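PDB 3NJ2: DUF269-containing protein from Cyanothece sp. ATCC 51142, which is of unknown function but, as a member of the DUF269 family, is associated with nitrogen fixation in this cyanobacterium. Local coordinates for residues K70-R73 with E74-L77; G79-D82 with P83-L87. All blocks are in the same frame, centred on the assembly; numbering follows the deposited sequence.

Contact 1: residues K70-R73 with E74-L77; sequences KKRR and EISL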
ATOM      1  N   LYS B  70      20.734  15.938  12.890  1.00 30.81           N
ATOM      2  CA  LYS B  70      20.441  17.358  12.930  1.00 32.21           C
ATOM      3  C   LYS B  70      19.972  17.871  11.584  1.00 31.09           C
ATOM      4  O   LYS B  70      19.008  18.597  11.517  1.00 31.11           O
ATOM      5  CB  LYS B  70      21.688  18.103  13.438  1.00 32.50           C
ATOM      6  CG  LYS B  70      21.732  19.571  13.159  1.00 37.27           C
ATOM      7  CD  LYS B  70      21.441  20.375  14.467  1.00 43.14           C
ATOM      8  CE  LYS B  70      21.956  21.816  14.408  1.00 45.59           C
ATOM      9  NZ  LYS B  70      21.534  22.544  13.175  1.00 48.42           N
ATOM     10  N   LYS B  71      20.636  17.449  10.508  1.00 29.85           N
ATOM     11  CA  LYS B  71      20.256  17.797   9.124  1.00 29.00           C
ATOM     12  C   LYS B  71      18.919  17.158   8.774  1.00 28.07           C
ATOM     13  O   LYS B  71      18.057  17.803   8.149  1.00 29.06           O
ATOM     14  CB  LYS B  71      21.367  17.346   8.135  1.00 28.49           C
ATOM     15  CG  LYS B  71      21.212  17.783   6.693  1.00 30.73           C
ATOM     16  CD  LYS B  71      22.418  17.304   5.851  1.00 36.69           C
ATOM     17  CE  LYS B  71      22.090  17.209   4.352  1.00 39.28           C
ATOM     18  NZ  LYS B  71      22.016  18.572   3.698  1.00 40.68           N
ATOM     19  N   ARG B  72      18.749  15.910   9.215  1.00 27.35           N
ATOM     20  CA  ARG B  72      17.503  15.211   8.972  1.00 28.03           C
ATOM     21  C   ARG B  72      16.272  15.920   9.564  1.00 27.47           C
ATOM     22  O   ARG B  72      15.242  16.088   8.835  1.00 24.84           O
ATOM     23  CB  ARG B  72      17.603  13.785   9.470  1.00 29.52           C
ATOM     24  CG  ARG B  72      17.203  12.844   8.439  1.00 29.35           C
ATOM     25  CD  ARG B  72      17.423  11.392   8.843  1.00 24.08           C
ATOM     26  NE  ARG B  72      17.146  10.982  10.203  1.00 25.30           N
ATOM     27  CZ  ARG B  72      18.059  10.510  11.045  1.00 26.37           C
ATOM     28  NH1 ARG B  72      19.360  10.550  10.729  1.00 25.22           N
ATOM     29  NH2 ARG B  72      17.696  10.090  12.263  1.00 28.66           N
ATOM     30  N   ARG B  73      16.418  16.329  10.838  1.00 29.03           N
ATOM     31  CA  ARG B  73      15.334  17.010  11.613  1.00 31.21           C
ATOM     32  C   ARG B  73      14.904  18.291  10.914  1.00 31.50           C
ATOM     33  O   ARG B  73      13.766  18.714  11.061  1.00 33.73           O
ATOM     34  CB  ARG B  73      15.670  17.225  13.103  1.00 30.97           C
ATOM     35  CG  ARG B  73      16.659  18.383  13.470  1.00 33.80           C
ATOM     36  CD  ARG B  73      16.753  18.714  14.994  1.00 42.17           C
ATOM     37  NE  ARG B  73      18.070  18.345  15.537  1.00 44.93           N
ATOM     38  CZ  ARG B  73      18.346  17.235  16.242  1.00 48.45           C
ATOM     39  NH1 ARG B  73      17.394  16.353  16.565  1.00 49.91           N
ATOM     40  NH2 ARG B  73      19.593  17.012  16.648  1.00 47.55           N
ATOM     41  N   GLU B  74      15.804  18.872  10.113  1.00 31.90           N
ATOM     42  CA  GLU B  74      15.617  20.139   9.425  1.00 31.48           C
ATOM     43  C   GLU B  74      15.057  20.065   8.009  1.00 31.31           C
ATOM     44  O   GLU B  74      14.890  21.089   7.366  1.00 33.54           O
ATOM     45  CB  GLU B  74      16.953  20.959   9.438  1.00 33.53           C
ATOM     46  CG  GLU B  74      17.110  21.948  10.604  1.00 36.85           C
ATOM     47  CD  GLU B  74      18.533  21.984  11.219  1.00 42.45           C
ATOM     48  OE1 GLU B  74      19.508  21.593  10.532  1.00 42.49           O
ATOM     49  OE2 GLU B  74      18.665  22.408  12.405  1.00 44.47           O
ATOM     50  N   ILE B  75      14.809  18.862   7.478  1.00 27.69           N
ATOM     51  CA  ILE B  75      14.128  18.725   6.182  1.00 25.60           C
ATOM     52  C   ILE B  75      12.651  19.144   6.291  1.00 24.17           C
ATOM     53  O   ILE B  75      11.963  18.681   7.237  1.00 22.64           O
ATOM     54  CB  ILE B  75      14.260  17.250   5.627  1.00 24.44           C
ATOM     55  CG1 ILE B  75      15.746  16.972   5.352  1.00 25.10           C
ATOM     56  CG2 ILE B  75      13.406  16.991   4.360  1.00 24.01           C
ATOM     57  CD1 ILE B  75      16.081  15.523   5.003  1.00 25.23           C
ATOM     58  N   SER B  76      12.187  19.969   5.345  1.00 24.73           N
ATOM     59  CA  SER B  76      10.810  20.425   5.308  1.00 25.20           C
ATOM     60  C   SER B  76       9.832  19.298   4.921  1.00 25.40           C
ATOM     61  O   SER B  76      10.040  18.495   3.972  1.00 26.17           O
ATOM     62  CB  SER B  76      10.582  21.657   4.408  1.00 25.63           C
ATOM     63  OG  SER B  76       9.198  21.911   4.267  1.00 28.95           O
ATOM     64  N   LEU B  77       8.723  19.297   5.625  1.00 25.39           N
ATOM     65  CA  LEU B  77       7.605  18.453   5.289  1.00 23.74           C
ATOM     66  C   LEU B  77       6.575  19.091   4.330  1.00 24.01           C
ATOM     67  O   LEU B  77       5.573  18.493   3.992  1.00 25.62           O
ATOM     68  CB  LEU B  77       6.951  17.929   6.614  1.00 22.54           C
ATOM     69  CG  LEU B  77       7.747  17.106   7.632  1.00 23.63           C
ATOM     70  CD1 LEU B  77       6.763  16.574   8.575  1.00 20.87           C
ATOM     71  CD2 LEU B  77       8.507  15.908   7.034  1.00 18.70           C
TER
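Ile75 and Arg72 make the closer-knit half of this turn. The backbone N of Ile75 bonds to Arg72 O at 3.1 Å, nearly straight at the hydrogen (166°), and the isoleucine side chain follows it in: CB and CG1 both lie 3.6 Å from Arg72 O, and CG1 also rests near Lys71 O. CD1 comes only loosely near Arg72 CG, at 4.5 Å. One residue earlier, Glu74 N bonds to Lys71 O at 3.2 Å, more bent at 137°. Both bonds run from residue i+3 back to residue i, the spacing of a tight turn, on the way from the short helix 69-73 to the loop before helix 83-104. Outside the turn, Ile75 also packs on His140, its carbonyl accepts from Arg141 NE, and Arg72 turns its guanidinium elsewhere, to Ile67 O and Asp145.

The other half is a matter of charges at the surface. Lys70 bends at chi2 (105°) and again at chi4, which brings its ammonium round to the carboxylate oxygens of Glu74. NZ sits 3.0 Å from Glu74 OE2, on the syn lone pair, in a salt bridge, while its bond to OE1 is long and weak. Arg73 directs its guanidinium back over Lys70 N, which lies 3.9 Å above one face, displaced from its centre.

Contact 2: residues G79-D82 with P83-L87; sequences GDID and PTTKL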
ATOM      1  N   GLY B  79       6.621  19.896   0.814  1.00 27.36           N
ATOM      2  CA  GLY B  79       6.104  19.215  -0.419  1.00 28.80           C
ATOM      3  C   GLY B  79       5.178  18.024  -0.168  1.00 27.76           C
ATOM      4  O   GLY B  79       4.994  17.631   0.989  1.00 26.21           O
ATOM      5  N   ASP B  80       4.518  17.516  -1.217  1.00 27.49           N
ATOM      6  CA  ASP B  80       4.418  16.063  -1.399  1.00 26.28           C
ATOM      7  C   ASP B  80       5.842  15.574  -1.285  1.00 26.57           C
ATOM      8  O   ASP B  80       6.789  16.355  -1.456  1.00 25.10           O
ATOM      9  CB  ASP B  80       3.873  15.696  -2.816  1.00 28.27           C
ATOM     10  CG  ASP B  80       2.354  15.423  -2.843  1.00 32.98           C
ATOM     11  OD1 ASP B  80       1.637  15.849  -1.901  1.00 34.14           O
ATOM     12  OD2 ASP B  80       1.879  14.784  -3.845  1.00 38.50           O
ATOM     13  N   ILE B  81       6.013  14.288  -0.992  1.00 23.32           N
ATOM     14  CA  ILE B  81       7.380  13.822  -0.827  1.00 23.55           C
ATOM     15  C   ILE B  81       8.161  13.893  -2.152  1.00 23.24           C
ATOM     16  O   ILE B  81       7.595  13.535  -3.185  1.00 24.13           O
ATOM     17  CB  ILE B  81       7.371  12.382  -0.280  1.00 23.74           C
ATOM     18  CG1 ILE B  81       8.808  11.933   0.054  1.00 21.41           C
ATOM     19  CG2 ILE B  81       6.649  11.373  -1.235  1.00 25.09           C
ATOM     20  CD1 ILE B  81       8.880  10.578   0.780  1.00 26.88           C
ATOM     21  N   ASP B  82       9.429  14.352  -2.101  1.00 23.49           N
ATOM     22  CA  ASP B  82      10.266  14.216  -3.314  1.00 24.45           C
ATOM     23  C   ASP B  82      10.224  12.760  -3.911  1.00 24.00           C
ATOM     24  O   ASP B  82      10.417  11.769  -3.145  1.00 22.37           O
ATOM     25  CB  ASP B  82      11.686  14.594  -3.043  1.00 25.53           C
ATOM     26  CG  ASP B  82      12.505  14.385  -4.247  1.00 30.94           C
ATOM     27  OD1 ASP B  82      12.296  15.133  -5.246  1.00 35.56           O
ATOM     28  OD2 ASP B  82      13.292  13.428  -4.208  1.00 31.92           O
ATOM     29  N   PRO B  83       9.972  12.603  -5.233  1.00 22.54           N
ATOM     30  CA  PRO B  83       9.945  11.235  -5.749  1.00 22.17           C
ATOM     31  C   PRO B  83      11.242  10.484  -5.571  1.00 20.56           C
ATOM     32  O   PRO B  83      11.159   9.268  -5.563  1.00 20.68           O
ATOM     33  CB  PRO B  83       9.684  11.398  -7.263  1.00 20.51           C
ATOM     34  CG  PRO B  83       8.704  12.575  -7.298  1.00 25.01           C
ATOM     35  CD  PRO B  83       9.281  13.524  -6.176  1.00 24.51           C
ATOM     36  N   THR B  84      12.403  11.158  -5.520  1.00 20.69           N
ATOM     37  CA  THR B  84      13.668  10.436  -5.261  1.00 19.94           C
ATOM     38  C   THR B  84      13.710   9.836  -3.838  1.00 18.69           C
ATOM     39  O   THR B  84      14.193   8.697  -3.620  1.00 17.65           O
ATOM     40  CB  THR B  84      14.872  11.312  -5.548  1.00 21.95           C
ATOM     41  OG1 THR B  84      14.843  11.609  -6.948  1.00 22.43           O
ATOM     42  CG2 THR B  84      16.151  10.639  -5.154  1.00 23.06           C
ATOM     43  N   THR B  85      13.267  10.625  -2.852  1.00 17.79           N
ATOM     44  CA  THR B  85      13.208  10.174  -1.453  1.00 17.01           C
ATOM     45  C   THR B  85      12.207   9.000  -1.395  1.00 17.16           C
ATOM     46  O   THR B  85      12.475   7.985  -0.718  1.00 13.96           O
ATOM     47  CB  THR B  85      12.737  11.283  -0.513  1.00 18.20           C
ATOM     48  OG1 THR B  85      13.748  12.312  -0.496  1.00 20.38           O
ATOM     49  CG2 THR B  85      12.703  10.725   0.957  1.00 13.20           C
ATOM     50  N   LYS B  86      11.064   9.146  -2.063  1.00 17.36           N
ATOM     51  CA  LYS B  86      10.074   8.056  -2.122  1.00 16.35           C
ATOM     52  C   LYS B  86      10.677   6.755  -2.706  1.00 15.73           C
ATOM     53  O   LYS B  86      10.484   5.670  -2.139  1.00 15.48           O
ATOM     54  CB  LYS B  86       8.830   8.466  -2.872  1.00 18.90           C
ATOM     55  CG  LYS B  86       7.848   7.395  -2.935  1.00 23.29           C
ATOM     56  CD  LYS B  86       6.593   7.852  -3.646  1.00 29.97           C
ATOM     57  CE  LYS B  86       5.501   6.840  -3.426  1.00 33.07           C
ATOM     58  NZ  LYS B  86       4.200   7.455  -3.911  1.00 37.53           N
ATOM     59  N   LEU B  87      11.481   6.936  -3.760  1.00 13.06           N
ATOM     60  CA  LEU B  87      12.190   5.805  -4.392  1.00 12.95           C
ATOM     61  C   LEU B  87      13.232   5.227  -3.420  1.00 11.38           C
ATOM     62  O   LEU B  87      13.354   3.975  -3.367  1.00 12.43           O
ATOM     63  CB  LEU B  87      12.820   6.306  -5.739  1.00 13.49           C
ATOM     64  CG  LEU B  87      13.466   5.104  -6.479  1.00 16.68           C
ATOM     65  CD1 LEU B  87      12.570   3.905  -6.823  1.00 17.89           C
ATOM     66  CD2 LEU B  87      13.991   5.628  -7.823  1.00 19.73           C
TER
HETATM   67  O   HOH W   1      16.155  13.172  -2.274  1.00 30.10           O
HETATM   68  O   HOH W   2      13.080  13.631  -7.534  1.00 32.18           O
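Pro83 opens the helix directly behind Asp82, and the two side chains cross at about a right angle, with Pro83 CD 3.5 Å from Asp82 OD1. The proline nitrogen has no hydrogen to give; the carboxylate instead takes the amides of the next two residues.

Thr84 comes next. Its N lies 2.8 Å from Asp82 OD2, but the angle at the hydrogen is only 120° and the bond is weak. The two side chains run alongside each other, pointing the same way, and a water joins their outer ends, donating to Asp82 OD1 at 2.8 Å and also bonding to Thr84 OG1.

Thr85 provides the straighter capping bond: its N reaches Asp82 OD2 at 3.1 Å, meeting the oxygen on its anti side and 25° out of the carboxylate plane. Asp82 chi1 near 180° (177°) swings the carboxylate over the first turn, and OD2 takes both amides. A second water links Thr85 OG1 to the same oxygen, the latter bond weak. The methyl of Thr85 faces the other way, CG2 lying 3.8 Å from Ile81 CD1.

At Lys86 the backbone takes over. Lys86 N bonds to Asp82 O at 2.9 Å, the first i to i+4 bond of the helix. Ile81 crosses the lysine side chain at about a right angle, CG2 meeting CB at 4.0 Å, before the extended chain leads off; Ile81 also touches Ile89 a turn further on and Ala139 in a loop. Asp82 is thus a classic aspartate N-cap, its side chain capping amides at the start of the long helix 83-104.

Overall arrangement
Both contacts are local and lie at the surface, on the same side of the chain's centre, with centres about 14 Å apart. They sit at the two ends of one connection: contact 1 where the short helix 69-73 runs out, contact 2 where helix 83-104 begins. Their chemistry differs accordingly. Contact 1 joins a lysine and a glutamate by charge, beside backbone bonds of a closing turn; contact 2 has a carboxylate receiving backbone amides, with two waters and a small hydrophobic patch that includes the buried Thr85, whereas none of the touching residues of contact 1 is buried. His140 meets both segments of the connecting loop, touching Leu77 from 74-77 and bonding to Gly79 O from 79-82.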